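Local coordinates for putative diflavin flavoprotein A 3 (Synechocystis sp., PDB 6H0C), which probably passes electrons from NADH to oxygen, reducing it to water, and is represented here by its flavodiiron core of metallo-hydrolase-like and flavodoxin-like domains, at residues 172-177 and 223-228; 176-181 and 229-234; 74-79 and 97-102; 48-53 and 78-83. All coordinates share one frame; numbering follows the deposited sequence.

Contact 1: residues 172-177 and 223-228; sequences KLFGAH and QTYAPS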
loop_
_atom_site.group_PDB
_atom_site.type_symbol
_atom_site.label_atom_id
_atom_site.label_comp_id
_atom_site.label_asym_id
_atom_site.label_seq_id
_atom_site.Cartn_x
_atom_site.Cartn_y
_atom_site.Cartn_z
ATOM N N LYS A 172 2.220 -4.775 -4.508
ATOM C CA LYS A 172 2.370 -3.335 -4.634
ATOM C C LYS A 172 3.787 -2.903 -5.005
ATOM O O LYS A 172 3.998 -1.753 -5.373
ATOM C CB LYS A 172 1.931 -2.647 -3.344
ATOM C CG LYS A 172 0.429 -2.718 -3.108
ATOM C CD LYS A 172 -0.323 -1.696 -3.972
ATOM C CE LYS A 172 -1.839 -1.879 -3.846
ATOM N NZ LYS A 172 -2.613 -0.756 -4.466
ATOM N N LEU A 173 4.754 -3.810 -4.934
ATOM C CA LEU A 173 6.120 -3.443 -5.317
ATOM C C LEU A 173 6.345 -3.477 -6.837
ATOM O O LEU A 173 5.864 -4.382 -7.524
ATOM C CB LEU A 173 7.138 -4.366 -4.642
ATOM C CG LEU A 173 7.229 -4.282 -3.117
ATOM C CD1 LEU A 173 8.110 -5.402 -2.562
ATOM C CD2 LEU A 173 7.764 -2.912 -2.724
ATOM N N PHE A 174 7.077 -2.485 -7.344
ATOM C CA PHE A 174 7.579 -2.476 -8.722
ATOM C C PHE A 174 6.530 -2.138 -9.786
ATOM O O PHE A 174 6.754 -2.367 -10.975
ATOM C CB PHE A 174 8.222 -3.827 -9.067
ATOM C CG PHE A 174 9.495 -4.094 -8.324
ATOM C CD1 PHE A 174 10.559 -3.213 -8.410
ATOM C CD2 PHE A 174 9.632 -5.223 -7.544
ATOM C CE1 PHE A 174 11.739 -3.450 -7.723
ATOM C CE2 PHE A 174 10.814 -5.473 -6.859
ATOM C CZ PHE A 174 11.869 -4.582 -6.951
ATOM N N GLY A 175 5.406 -1.576 -9.371
ATOM C CA GLY A 175 4.328 -1.316 -10.304
ATOM C C GLY A 175 4.292 0.118 -10.798
ATOM O O GLY A 175 5.204 0.902 -10.547
ATOM N N ALA A 176 3.223 0.456 -11.507
ATOM C CA ALA A 176 3.045 1.799 -12.020
ATOM C C ALA A 176 1.586 1.999 -12.381
ATOM O O ALA A 176 0.962 1.110 -12.953
ATOM C CB ALA A 176 3.929 2.037 -13.220
ATOM N N HIS A 177 1.044 3.158 -12.021
ATOM C CA HIS A 177 -0.346 3.459 -12.315
ATOM C C HIS A 177 -0.442 4.037 -13.709
ATOM O O HIS A 177 -0.417 5.253 -13.898
ATOM C CB HIS A 177 -0.931 4.415 -11.273
ATOM C CG HIS A 177 -1.238 3.754 -9.968
ATOM N ND1 HIS A 177 -2.042 2.638 -9.873
ATOM C CD2 HIS A 177 -0.839 4.039 -8.704
ATOM C CE1 HIS A 177 -2.139 2.271 -8.608
ATOM N NE2 HIS A 177 -1.413 3.102 -7.879
ATOM N N GLN A 223 12.823 -13.596 -13.434
ATOM C CA GLN A 223 13.035 -12.947 -14.718
ATOM C C GLN A 223 11.876 -12.007 -15.076
ATOM O O GLN A 223 11.934 -11.276 -16.073
ATOM C CB GLN A 223 13.212 -13.996 -15.807
ATOM C CG GLN A 223 14.376 -14.945 -15.559
ATOM C CD GLN A 223 15.721 -14.264 -15.682
ATOM O OE1 GLN A 223 16.468 -14.160 -14.707
ATOM N NE2 GLN A 223 16.044 -13.805 -16.887
ATOM N N THR A 224 10.821 -12.046 -14.261
ATOM C CA THR A 224 9.652 -11.195 -14.441
ATOM C C THR A 224 9.116 -10.801 -13.073
ATOM O O THR A 224 9.028 -11.641 -12.186
ATOM C CB THR A 224 8.525 -11.908 -15.233
ATOM O OG1 THR A 224 9.026 -12.374 -16.491
ATOM C CG2 THR A 224 7.325 -10.974 -15.471
ATOM N N TYR A 225 8.778 -9.528 -12.900
ATOM C CA TYR A 225 7.935 -9.116 -11.781
ATOM C C TYR A 225 6.500 -9.025 -12.269
ATOM O O TYR A 225 6.234 -8.426 -13.314
ATOM C CB TYR A 225 8.348 -7.760 -11.212
ATOM C CG TYR A 225 9.751 -7.658 -10.645
ATOM C CD1 TYR A 225 10.392 -8.753 -10.065
ATOM C CD2 TYR A 225 10.424 -6.445 -10.673
ATOM C CE1 TYR A 225 11.675 -8.626 -9.538
ATOM C CE2 TYR A 225 11.696 -6.311 -10.149
ATOM C CZ TYR A 225 12.319 -7.392 -9.584
ATOM O OH TYR A 225 13.589 -7.208 -9.073
ATOM N N ALA A 226 5.576 -9.615 -11.519
ATOM C CA ALA A 226 4.161 -9.519 -11.850
ATOM C C ALA A 226 3.471 -8.701 -10.768
ATOM O O ALA A 226 3.084 -9.247 -9.736
ATOM C CB ALA A 226 3.544 -10.895 -11.964
ATOM N N PRO A 227 3.336 -7.382 -10.992
ATOM C CA PRO A 227 2.895 -6.437 -9.958
ATOM C C PRO A 227 1.382 -6.223 -9.944
ATOM O O PRO A 227 0.683 -6.675 -10.862
ATOM C CB PRO A 227 3.613 -5.149 -10.355
ATOM C CG PRO A 227 3.630 -5.215 -11.888
ATOM C CD PRO A 227 3.662 -6.697 -12.261
ATOM N N SER A 228 0.887 -5.523 -8.926
ATOM C CA SER A 228 -0.539 -5.189 -8.859
ATOM C C SER A 228 -1.006 -4.305 -10.002
ATOM O O SER A 228 -2.150 -4.429 -10.457
ATOM C CB SER A 228 -0.876 -4.471 -7.549
ATOM O OG SER A 228 -0.659 -5.312 -6.435
#

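Contact 2: residues 176-181 and 229-234; sequences AHVCGD and HGPLVR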
loop_
_atom_site.group_PDB
_atom_site.type_symbol
_atom_site.label_atom_id
_atom_site.label_comp_id
_atom_site.label_asym_id
_atom_site.label_seq_id
_atom_site.Cartn_x
_atom_site.Cartn_y
_atom_site.Cartn_z
ATOM N N ALA A 176 3.223 0.456 -11.507
ATOM C CA ALA A 176 3.045 1.799 -12.020
ATOM C C ALA A 176 1.586 1.999 -12.381
ATOM O O ALA A 176 0.962 1.110 -12.953
ATOM C CB ALA A 176 3.929 2.037 -13.220
ATOM N N HIS A 177 1.044 3.158 -12.021
ATOM C CA HIS A 177 -0.346 3.459 -12.315
ATOM C C HIS A 177 -0.442 4.037 -13.709
ATOM O O HIS A 177 -0.417 5.253 -13.898
ATOM C CB HIS A 177 -0.931 4.415 -11.273
ATOM C CG HIS A 177 -1.238 3.754 -9.968
ATOM N ND1 HIS A 177 -2.042 2.638 -9.873
ATOM C CD2 HIS A 177 -0.839 4.039 -8.704
ATOM C CE1 HIS A 177 -2.139 2.271 -8.608
ATOM N NE2 HIS A 177 -1.413 3.102 -7.879
ATOM N N VAL A 178 -0.519 3.146 -14.687
ATOM C CA VAL A 178 -0.642 3.557 -16.079
ATOM C C VAL A 178 -1.398 2.503 -16.888
ATOM O O VAL A 178 -1.089 1.305 -16.835
ATOM C CB VAL A 178 0.741 3.823 -16.723
ATOM C CG1 VAL A 178 1.597 2.575 -16.677
ATOM C CG2 VAL A 178 0.574 4.307 -18.148
ATOM N N CYS A 179 -2.403 2.965 -17.622
ATOM C CA CYS A 179 -3.219 2.095 -18.443
ATOM C C CYS A 179 -2.755 2.183 -19.890
ATOM O O CYS A 179 -2.699 3.261 -20.475
ATOM C CB CYS A 179 -4.693 2.478 -18.326
ATOM S SG CYS A 179 -5.796 1.357 -19.194
ATOM N N GLY A 180 -2.397 1.042 -20.454
ATOM C CA GLY A 180 -1.968 0.989 -21.833
ATOM C C GLY A 180 -2.349 -0.356 -22.407
ATOM O O GLY A 180 -2.850 -1.219 -21.684
ATOM N N ASP A 181 -2.113 -0.534 -23.704
ATOM C CA ASP A 181 -2.446 -1.783 -24.379
ATOM C C ASP A 181 -1.365 -2.826 -24.181
ATOM O O ASP A 181 -1.640 -4.021 -24.243
ATOM C CB ASP A 181 -2.669 -1.549 -25.872
ATOM C CG ASP A 181 -3.976 -0.841 -26.161
ATOM O OD1 ASP A 181 -4.960 -1.059 -25.411
ATOM O OD2 ASP A 181 -4.013 -0.063 -27.142
ATOM N N HIS A 229 -0.135 -3.394 -10.434
ATOM C CA HIS A 229 -0.545 -2.292 -11.308
ATOM C C HIS A 229 0.388 -2.086 -12.489
ATOM O O HIS A 229 1.612 -2.028 -12.319
ATOM C CB HIS A 229 -0.623 -0.981 -10.516
ATOM C CG HIS A 229 -1.424 -1.085 -9.259
ATOM N ND1 HIS A 229 -2.790 -1.259 -9.261
ATOM C CD2 HIS A 229 -1.049 -1.053 -7.957
ATOM C CE1 HIS A 229 -3.224 -1.326 -8.016
ATOM N NE2 HIS A 229 -2.187 -1.204 -7.207
ATOM N N GLY A 230 -0.192 -1.959 -13.679
ATOM C CA GLY A 230 0.572 -1.613 -14.865
ATOM C C GLY A 230 1.049 -2.832 -15.630
ATOM O O GLY A 230 0.570 -3.943 -15.402
ATOM N N PRO A 231 2.007 -2.635 -16.545
ATOM C CA PRO A 231 2.533 -3.765 -17.312
ATOM C C PRO A 231 3.327 -4.711 -16.434
ATOM O O PRO A 231 3.816 -4.311 -15.371
ATOM C CB PRO A 231 3.448 -3.095 -18.338
ATOM C CG PRO A 231 3.911 -1.857 -17.649
ATOM C CD PRO A 231 2.711 -1.380 -16.858
ATOM N N LEU A 232 3.452 -5.958 -16.866
ATOM C CA LEU A 232 4.380 -6.865 -16.215
ATOM C C LEU A 232 5.797 -6.354 -16.458
ATOM O O LEU A 232 6.067 -5.715 -17.478
ATOM C CB LEU A 232 4.202 -8.301 -16.721
ATOM C CG LEU A 232 3.001 -9.016 -16.092
ATOM C CD1 LEU A 232 1.693 -8.530 -16.712
ATOM C CD2 LEU A 232 3.134 -10.517 -16.202
ATOM N N VAL A 233 6.689 -6.616 -15.508
ATOM C CA VAL A 233 8.040 -6.082 -15.569
ATOM C C VAL A 233 9.002 -7.168 -16.027
ATOM O O VAL A 233 9.410 -8.030 -15.238
ATOM C CB VAL A 233 8.488 -5.522 -14.194
ATOM C CG1 VAL A 233 9.810 -4.775 -14.334
ATOM C CG2 VAL A 233 7.404 -4.617 -13.608
ATOM N N ARG A 234 9.347 -7.139 -17.311
ATOM C CA ARG A 234 10.314 -8.088 -17.848
ATOM C C ARG A 234 11.522 -7.369 -18.449
ATOM O O ARG A 234 12.674 -7.618 -18.078
ATOM C CB ARG A 234 9.664 -8.988 -18.898
ATOM C CG ARG A 234 10.638 -9.995 -19.505
ATOM C CD ARG A 234 9.901 -11.103 -20.221
ATOM N NE ARG A 234 9.180 -11.959 -19.285
ATOM C CZ ARG A 234 8.194 -12.780 -19.636
ATOM N NH1 ARG A 234 7.815 -12.852 -20.908
ATOM N NH2 ARG A 234 7.584 -13.528 -18.722
#

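Contact 3: residues 74-79 and 97-102; sequences NSLDYV and SLAPQA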
loop_
_atom_site.group_PDB
_atom_site.type_symbol
_atom_site.label_atom_id
_atom_site.label_comp_id
_atom_site.label_asym_id
_atom_site.label_seq_id
_atom_site.Cartn_x
_atom_site.Cartn_y
_atom_site.Cartn_z
ATOM N N ASN A 74 -15.891 -23.546 -9.532
ATOM C CA ASN A 74 -15.942 -24.694 -8.637
ATOM C C ASN A 74 -14.626 -25.449 -8.630
ATOM O O ASN A 74 -14.381 -26.250 -7.736
ATOM C CB ASN A 74 -17.077 -25.638 -9.027
ATOM C CG ASN A 74 -18.435 -25.039 -8.772
ATOM O OD1 ASN A 74 -18.902 -25.001 -7.636
ATOM N ND2 ASN A 74 -19.075 -24.552 -9.828
ATOM N N SER A 75 -13.782 -25.189 -9.627
ATOM C CA SER A 75 -12.492 -25.866 -9.740
ATOM C C SER A 75 -11.353 -25.029 -9.161
ATOM O O SER A 75 -10.200 -25.465 -9.131
ATOM C CB SER A 75 -12.192 -26.200 -11.199
ATOM O OG SER A 75 -12.100 -25.016 -11.971
ATOM N N LEU A 76 -11.683 -23.825 -8.706
ATOM C CA LEU A 76 -10.701 -22.956 -8.073
ATOM C C LEU A 76 -10.244 -23.518 -6.726
ATOM O O LEU A 76 -11.029 -23.609 -5.787
ATOM C CB LEU A 76 -11.279 -21.554 -7.886
ATOM C CG LEU A 76 -10.262 -20.474 -7.537
ATOM C CD1 LEU A 76 -9.213 -20.363 -8.642
ATOM C CD2 LEU A 76 -10.985 -19.157 -7.345
ATOM N N ASP A 77 -8.970 -23.885 -6.633
ATOM C CA ASP A 77 -8.430 -24.433 -5.392
ATOM C C ASP A 77 -7.999 -23.355 -4.405
ATOM O O ASP A 77 -8.217 -23.493 -3.194
ATOM C CB ASP A 77 -7.238 -25.346 -5.679
ATOM C CG ASP A 77 -7.635 -26.595 -6.434
ATOM O OD1 ASP A 77 -8.337 -27.440 -5.845
ATOM O OD2 ASP A 77 -7.238 -26.738 -7.611
ATOM N N TYR A 78 -7.372 -22.293 -4.916
ATOM C CA TYR A 78 -6.778 -21.283 -4.044
ATOM C C TYR A 78 -7.047 -19.869 -4.492
ATOM O O TYR A 78 -7.041 -19.573 -5.694
ATOM C CB TYR A 78 -5.263 -21.475 -3.940
ATOM C CG TYR A 78 -4.865 -22.812 -3.366
ATOM C CD1 TYR A 78 -5.027 -23.085 -2.008
ATOM C CD2 TYR A 78 -4.322 -23.801 -4.178
ATOM C CE1 TYR A 78 -4.666 -24.307 -1.480
ATOM C CE2 TYR A 78 -3.958 -25.023 -3.658
ATOM C CZ TYR A 78 -4.130 -25.269 -2.309
ATOM O OH TYR A 78 -3.762 -26.487 -1.791
ATOM N N VAL A 79 -7.273 -18.995 -3.513
ATOM C CA VAL A 79 -7.225 -17.565 -3.766
ATOM C C VAL A 79 -6.085 -16.957 -2.939
ATOM O O VAL A 79 -6.111 -16.958 -1.703
ATOM C CB VAL A 79 -8.569 -16.875 -3.462
ATOM C CG1 VAL A 79 -8.453 -15.377 -3.726
ATOM C CG2 VAL A 79 -9.659 -17.468 -4.330
ATOM N N SER A 97 -18.344 -16.820 -2.802
ATOM C CA SER A 97 -19.700 -17.363 -2.893
ATOM C C SER A 97 -19.775 -18.356 -4.037
ATOM O O SER A 97 -20.441 -19.379 -3.945
ATOM C CB SER A 97 -20.733 -16.253 -3.102
ATOM O OG SER A 97 -20.852 -15.434 -1.953
ATOM N N LEU A 98 -19.072 -18.040 -5.115
ATOM C CA LEU A 98 -19.058 -18.864 -6.313
ATOM C C LEU A 98 -18.009 -19.961 -6.260
ATOM O O LEU A 98 -18.032 -20.886 -7.061
ATOM C CB LEU A 98 -18.801 -17.990 -7.530
ATOM C CG LEU A 98 -19.933 -17.046 -7.901
ATOM C CD1 LEU A 98 -19.385 -15.821 -8.615
ATOM C CD2 LEU A 98 -20.899 -17.803 -8.790
ATOM N N ALA A 99 -17.069 -19.838 -5.338
ATOM C CA ALA A 99 -16.019 -20.837 -5.196
ATOM C C ALA A 99 -15.868 -21.216 -3.724
ATOM O O ALA A 99 -14.824 -20.988 -3.114
ATOM C CB ALA A 99 -14.709 -20.311 -5.765
ATOM N N PRO A 100 -16.931 -21.786 -3.143
ATOM C CA PRO A 100 -16.955 -22.089 -1.706
ATOM C C PRO A 100 -15.881 -23.096 -1.301
ATOM O O PRO A 100 -15.503 -23.150 -0.132
ATOM C CB PRO A 100 -18.358 -22.664 -1.495
ATOM C CG PRO A 100 -18.745 -23.202 -2.834
ATOM C CD PRO A 100 -18.149 -22.250 -3.826
ATOM N N GLN A 101 -15.386 -23.869 -2.261
ATOM C CA GLN A 101 -14.401 -24.900 -1.969
ATOM C C GLN A 101 -12.978 -24.350 -1.903
ATOM O O GLN A 101 -12.060 -25.057 -1.493
ATOM C CB GLN A 101 -14.461 -26.012 -3.019
ATOM C CG GLN A 101 -13.792 -25.651 -4.333
ATOM C CD GLN A 101 -14.500 -24.522 -5.058
ATOM O OE1 GLN A 101 -15.729 -24.455 -5.070
ATOM N NE2 GLN A 101 -13.726 -23.624 -5.657
ATOM N N ALA A 102 -12.788 -23.099 -2.309
ATOM C CA ALA A 102 -11.439 -22.544 -2.376
ATOM C C ALA A 102 -10.879 -22.227 -0.991
ATOM O O ALA A 102 -11.626 -21.929 -0.056
ATOM C CB ALA A 102 -11.422 -21.300 -3.246
HETATM O O HOH W 1 -17.492 -26.296 -5.333
#

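Contact 4: residues 48-53 and 78-83; sequences KIALFD and YVILGH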
loop_
_atom_site.group_PDB
_atom_site.type_symbol
_atom_site.label_atom_id
_atom_site.label_comp_id
_atom_site.label_asym_id
_atom_site.label_seq_id
_atom_site.Cartn_x
_atom_site.Cartn_y
_atom_site.Cartn_z
ATOM N N LYS A 48 -3.241 -28.035 -9.415
ATOM C CA LYS A 48 -4.162 -27.223 -8.648
ATOM C C LYS A 48 -4.268 -25.851 -9.291
ATOM O O LYS A 48 -3.396 -25.450 -10.058
ATOM C CB LYS A 48 -3.720 -27.139 -7.194
ATOM C CG LYS A 48 -3.901 -28.471 -6.497
ATOM C CD LYS A 48 -3.836 -28.377 -5.002
ATOM C CE LYS A 48 -4.314 -29.676 -4.406
ATOM N NZ LYS A 48 -5.648 -30.014 -4.974
ATOM N N ILE A 49 -5.357 -25.151 -8.999
ATOM C CA ILE A 49 -5.634 -23.869 -9.628
ATOM C C ILE A 49 -5.630 -22.763 -8.593
ATOM O O ILE A 49 -6.342 -22.841 -7.589
ATOM C CB ILE A 49 -6.985 -23.883 -10.357
ATOM C CG1 ILE A 49 -6.983 -24.981 -11.423
ATOM C CG2 ILE A 49 -7.284 -22.515 -10.954
ATOM C CD1 ILE A 49 -8.292 -25.127 -12.147
ATOM N N ALA A 50 -4.818 -21.738 -8.837
ATOM C CA ALA A 50 -4.699 -20.614 -7.907
ATOM C C ALA A 50 -4.962 -19.306 -8.623
ATOM O O ALA A 50 -4.485 -19.093 -9.742
ATOM C CB ALA A 50 -3.325 -20.588 -7.256
ATOM N N LEU A 51 -5.731 -18.441 -7.969
ATOM C CA LEU A 51 -6.005 -17.102 -8.468
ATOM C C LEU A 51 -5.386 -16.071 -7.529
ATOM O O LEU A 51 -5.701 -16.054 -6.333
ATOM C CB LEU A 51 -7.513 -16.861 -8.590
ATOM C CG LEU A 51 -7.914 -15.442 -9.004
ATOM C CD1 LEU A 51 -7.444 -15.146 -10.417
ATOM C CD2 LEU A 51 -9.415 -15.245 -8.883
ATOM N N PHE A 52 -4.501 -15.224 -8.066
ATOM C CA PHE A 52 -3.915 -14.117 -7.304
ATOM C C PHE A 52 -4.743 -12.835 -7.398
ATOM O O PHE A 52 -5.016 -12.355 -8.500
ATOM C CB PHE A 52 -2.506 -13.783 -7.803
ATOM C CG PHE A 52 -1.471 -14.861 -7.564
ATOM C CD1 PHE A 52 -0.512 -14.706 -6.566
ATOM C CD2 PHE A 52 -1.415 -15.997 -8.377
ATOM C CE1 PHE A 52 0.472 -15.672 -6.369
ATOM C CE2 PHE A 52 -0.435 -16.969 -8.184
ATOM C CZ PHE A 52 0.510 -16.803 -7.179
ATOM N N ASP A 53 -5.118 -12.279 -6.249
ATOM C CA ASP A 53 -5.552 -10.883 -6.173
ATOM C C ASP A 53 -6.687 -10.454 -7.098
ATOM O O ASP A 53 -6.468 -9.646 -8.011
ATOM C CB ASP A 53 -4.361 -9.979 -6.456
ATOM C CG ASP A 53 -3.245 -10.176 -5.463
ATOM O OD1 ASP A 53 -3.536 -10.135 -4.248
ATOM O OD2 ASP A 53 -2.087 -10.383 -5.897
ATOM N N TYR A 78 -7.372 -22.293 -4.916
ATOM C CA TYR A 78 -6.778 -21.283 -4.044
ATOM C C TYR A 78 -7.047 -19.869 -4.492
ATOM O O TYR A 78 -7.041 -19.573 -5.694
ATOM C CB TYR A 78 -5.263 -21.475 -3.940
ATOM C CG TYR A 78 -4.865 -22.812 -3.366
ATOM C CD1 TYR A 78 -5.027 -23.085 -2.008
ATOM C CD2 TYR A 78 -4.322 -23.801 -4.178
ATOM C CE1 TYR A 78 -4.666 -24.307 -1.480
ATOM C CE2 TYR A 78 -3.958 -25.023 -3.658
ATOM C CZ TYR A 78 -4.130 -25.269 -2.309
ATOM O OH TYR A 78 -3.762 -26.487 -1.791
ATOM N N VAL A 79 -7.273 -18.995 -3.513
ATOM C CA VAL A 79 -7.225 -17.565 -3.766
ATOM C C VAL A 79 -6.085 -16.957 -2.939
ATOM O O VAL A 79 -6.111 -16.958 -1.703
ATOM C CB VAL A 79 -8.569 -16.875 -3.462
ATOM C CG1 VAL A 79 -8.453 -15.377 -3.726
ATOM C CG2 VAL A 79 -9.659 -17.468 -4.330
ATOM N N ILE A 80 -5.071 -16.461 -3.645
ATOM C CA ILE A 80 -3.874 -15.944 -3.010
ATOM C C ILE A 80 -3.941 -14.419 -2.963
ATOM O O ILE A 80 -4.165 -13.770 -3.992
ATOM C CB ILE A 80 -2.607 -16.413 -3.762
ATOM C CG1 ILE A 80 -2.575 -17.937 -3.835
ATOM C CG2 ILE A 80 -1.349 -15.897 -3.083
ATOM C CD1 ILE A 80 -1.347 -18.482 -4.545
ATOM N N LEU A 81 -3.771 -13.850 -1.770
ATOM C CA LEU A 81 -3.877 -12.400 -1.605
ATOM C C LEU A 81 -2.514 -11.785 -1.324
ATOM O O LEU A 81 -1.861 -12.146 -0.337
ATOM C CB LEU A 81 -4.846 -12.047 -0.471
ATOM C CG LEU A 81 -6.244 -12.633 -0.581
ATOM C CD1 LEU A 81 -7.048 -12.359 0.676
ATOM C CD2 LEU A 81 -6.931 -12.053 -1.799
ATOM N N GLY A 82 -2.088 -10.862 -2.187
ATOM C CA GLY A 82 -0.838 -10.138 -1.987
ATOM C C GLY A 82 -0.989 -9.015 -0.965
ATOM O O GLY A 82 -0.000 -8.517 -0.417
ATOM N N HIS A 83 -2.237 -8.614 -0.726
ATOM C CA HIS A 83 -2.575 -7.609 0.280
ATOM C C HIS A 83 -4.083 -7.612 0.454
ATOM O O HIS A 83 -4.798 -8.177 -0.375
ATOM C CB HIS A 83 -2.077 -6.216 -0.111
ATOM C CG HIS A 83 -2.893 -5.563 -1.181
ATOM N ND1 HIS A 83 -2.768 -5.888 -2.515
ATOM C CD2 HIS A 83 -3.846 -4.602 -1.116
ATOM C CE1 HIS A 83 -3.610 -5.158 -3.225
ATOM N NE2 HIS A 83 -4.279 -4.371 -2.399
HETATM O O HOH W 2 -5.541 -8.323 -3.151
#

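Contact 1: residues 172-177 and 223-228
Phe174 and Tyr225 form the tight part of this contact. Their rings make an offset stack, with centroids 4.0 Å apart and planes at 16°. Tyr225 CE2 lies over the centre of the Phe174 ring, and Phe174 CD2 lies over the Tyr225 face, toward its rim. Both rings swing off on the side away from their own carbonyl carbon (chi1 -68° and -61°), and CB already points across the contact. Tyr244 stacks on Phe174 as well, and Tyr225 OH hydrogen bonds Thr241 OG1 on helix 237-253.

The packing slackens toward the other end, though this region too is buried. Pro227 CB lies 3.7 Å from Leu173 O and 3.9 Å from Gly175 CA. Ser228 OG comes only to 3.5 Å from Lys172 N. Lys172 CB points away from the contact; its NZ hydrogen bonds a bound citrate, probably from crystallisation, and also His229.

The contact joins strand 224-227, at the edge of the five-stranded sheet, to the loop after strand 167-171. No hydrogen bond crosses between the two segments, which implies that the join rests on ring stacking and van der Waals packing against backbone.

Contact 2: residues 176-181 and 229-234
Ala176 N donates a hydrogen bond to His229 O at 3.1 Å with a fairly straight N-H...O angle of 161°, the donor standing above the carbonyl plane. Next to it Ala176 O comes to 3.4 Å from Gly230 CA. The lack of a side chain on Gly230 matters here, since at phi 93° a CB would run into Ala176 O and the preceding carbonyl. His177 is the centre of an inverse gamma turn, closed by a weak bond from Val178 N to Ala176 O.

Two imidazoles make the main side-chain contact. The side chains of His177 and His229 run alongside each other in the same direction. Their planes meet obliquely at 47°. His177 CE1 sits 3.4 Å above the His229 plane, over the ring centre, and its nearest atom there is CG, at 3.5 Å.

Each ring is held by two polar partners, which limits its rotation. His177 ND1 bonds Thr37 OG1 and its NE2 bonds Glu30 OE1. His229 uses ND1 for Thr38 O and NE2 for Lys172 NZ. The pocket beside His229 holds a citrate and probably corresponds to the diiron site of flavodiiron proteins.

Beyond the rings the contact is apolar and thinner. Val178 CG1 meets Pro231 CD at 4.1 Å, the two side chains crossing at about a right angle.

The contact joins two loops of the metallo-beta-lactamase-like domain, one after strand 167-171 and one after strand 224-227. Strand 37-45 lies against His229 through Thr37. Helix 189-202 packs on Ala176, Val178, His229 and Pro231 through Arg195, Asp194, Tyr198 and Tyr191.

Contact 3: residues 74-79 and 97-102
Gln101 CG tucks in over its own backbone (chi1 78°) and the chain bends at chi2 (-66°), which lays its amide against the backbone of Asn74 and Leu76. The contact belongs to the beta-alpha-beta unit of strand 78-80, helix 86-98 and strand 103-106. It ties the lead-in to the first strand to the turn that follows the helix.

Gln101 NE2 donates to Leu76 O at 2.7 Å. The bond is nearly straight (168°) and lies in the carbonyl plane, on a lone pair. Leu76 O also lies in the plane of the Gln101 amide. NE2 also bonds Leu73 O, and the two carbonyls together limit the rotation of the amide.

The turn from Ala99 to Ala102 is a type I beta turn, closed by Ala102 N to Ala99 O. It presents Ala102 CB to Leu76 O at 3.5 Å and Ala102 CA to Asp77 O at 3.5 Å, the latter a CA-H...O contact. Ala99 CB meets Leu76 CD2 at 4.2 Å on the more buried side.

On the solvent side Asn74 and Gln101 join through a water. It donates to Asn74 OD1 at 3.0 Å and to Gln101 OE1 at 2.6 Å.

Contact 4: residues 48-53 and 78-83
Leu51 bonds Tyr78 and Ile80 of the neighbouring parallel strand: its N donates to Tyr78 O, and its O accepts from Ile80 N. Ile49 O accepts from Tyr78 N, and Asp53 N donates to Ile80 O. The axes of strands 49-52 and 78-80 approach to 4.6 Å and lie 27° apart.

On the face shared by Ala50, Phe52, Tyr78 and Ile80, Ile80 CD1 makes a CH-pi contact over the Phe52 ring, 4.0 Å from its centroid and offset toward the rim. Ala50 CB meets Ile80 CD1 at 4.0 Å. At the strand start Lys48 CD meets the edge of the Tyr78 ring, 3.6 Å from CE2.

With helix 60-70 these strands form a beta-alpha-beta unit of the metallo-beta-lactamase-like domain. Beyond the last rung, the Asp53 carboxylate continues the bonding. Its OD1 accepts Gly82 N at 2.6 Å through the syn lone pair (N-H...O 173°). A water donates to the same OD1 and to His83 O, both at 2.9 Å.

Further out, Phe169 stacks on Phe52. His83 ND1 bonds Asp171 OD1, and its NE2 bonds a citrate, probably from crystallisation, in what is probably the family's diiron pocket.

Overall arrangement
Contacts 1, 2 and 4 are buried, while contact 3 is only partly so and lies farthest from the centre of the chain. Contacts 3 and 4 share strand 78-80, and Asp77 OD2 links them through Ile49 N. Contacts 1 and 2 share Ala176 and His177, and use the loop after strand 167-171. Their chemistry follows their place. Contact 4 is a backbone ladder inside the seven-stranded sheet. Contact 1 is ring stacking at the edge of the five-stranded sheet. Contact 2 combines one backbone bond with two imidazoles meeting obliquely, and contact 3 uses a side-chain amide and a water. Lys172 of contact 1 packs on His83 of contact 4, near the citrate.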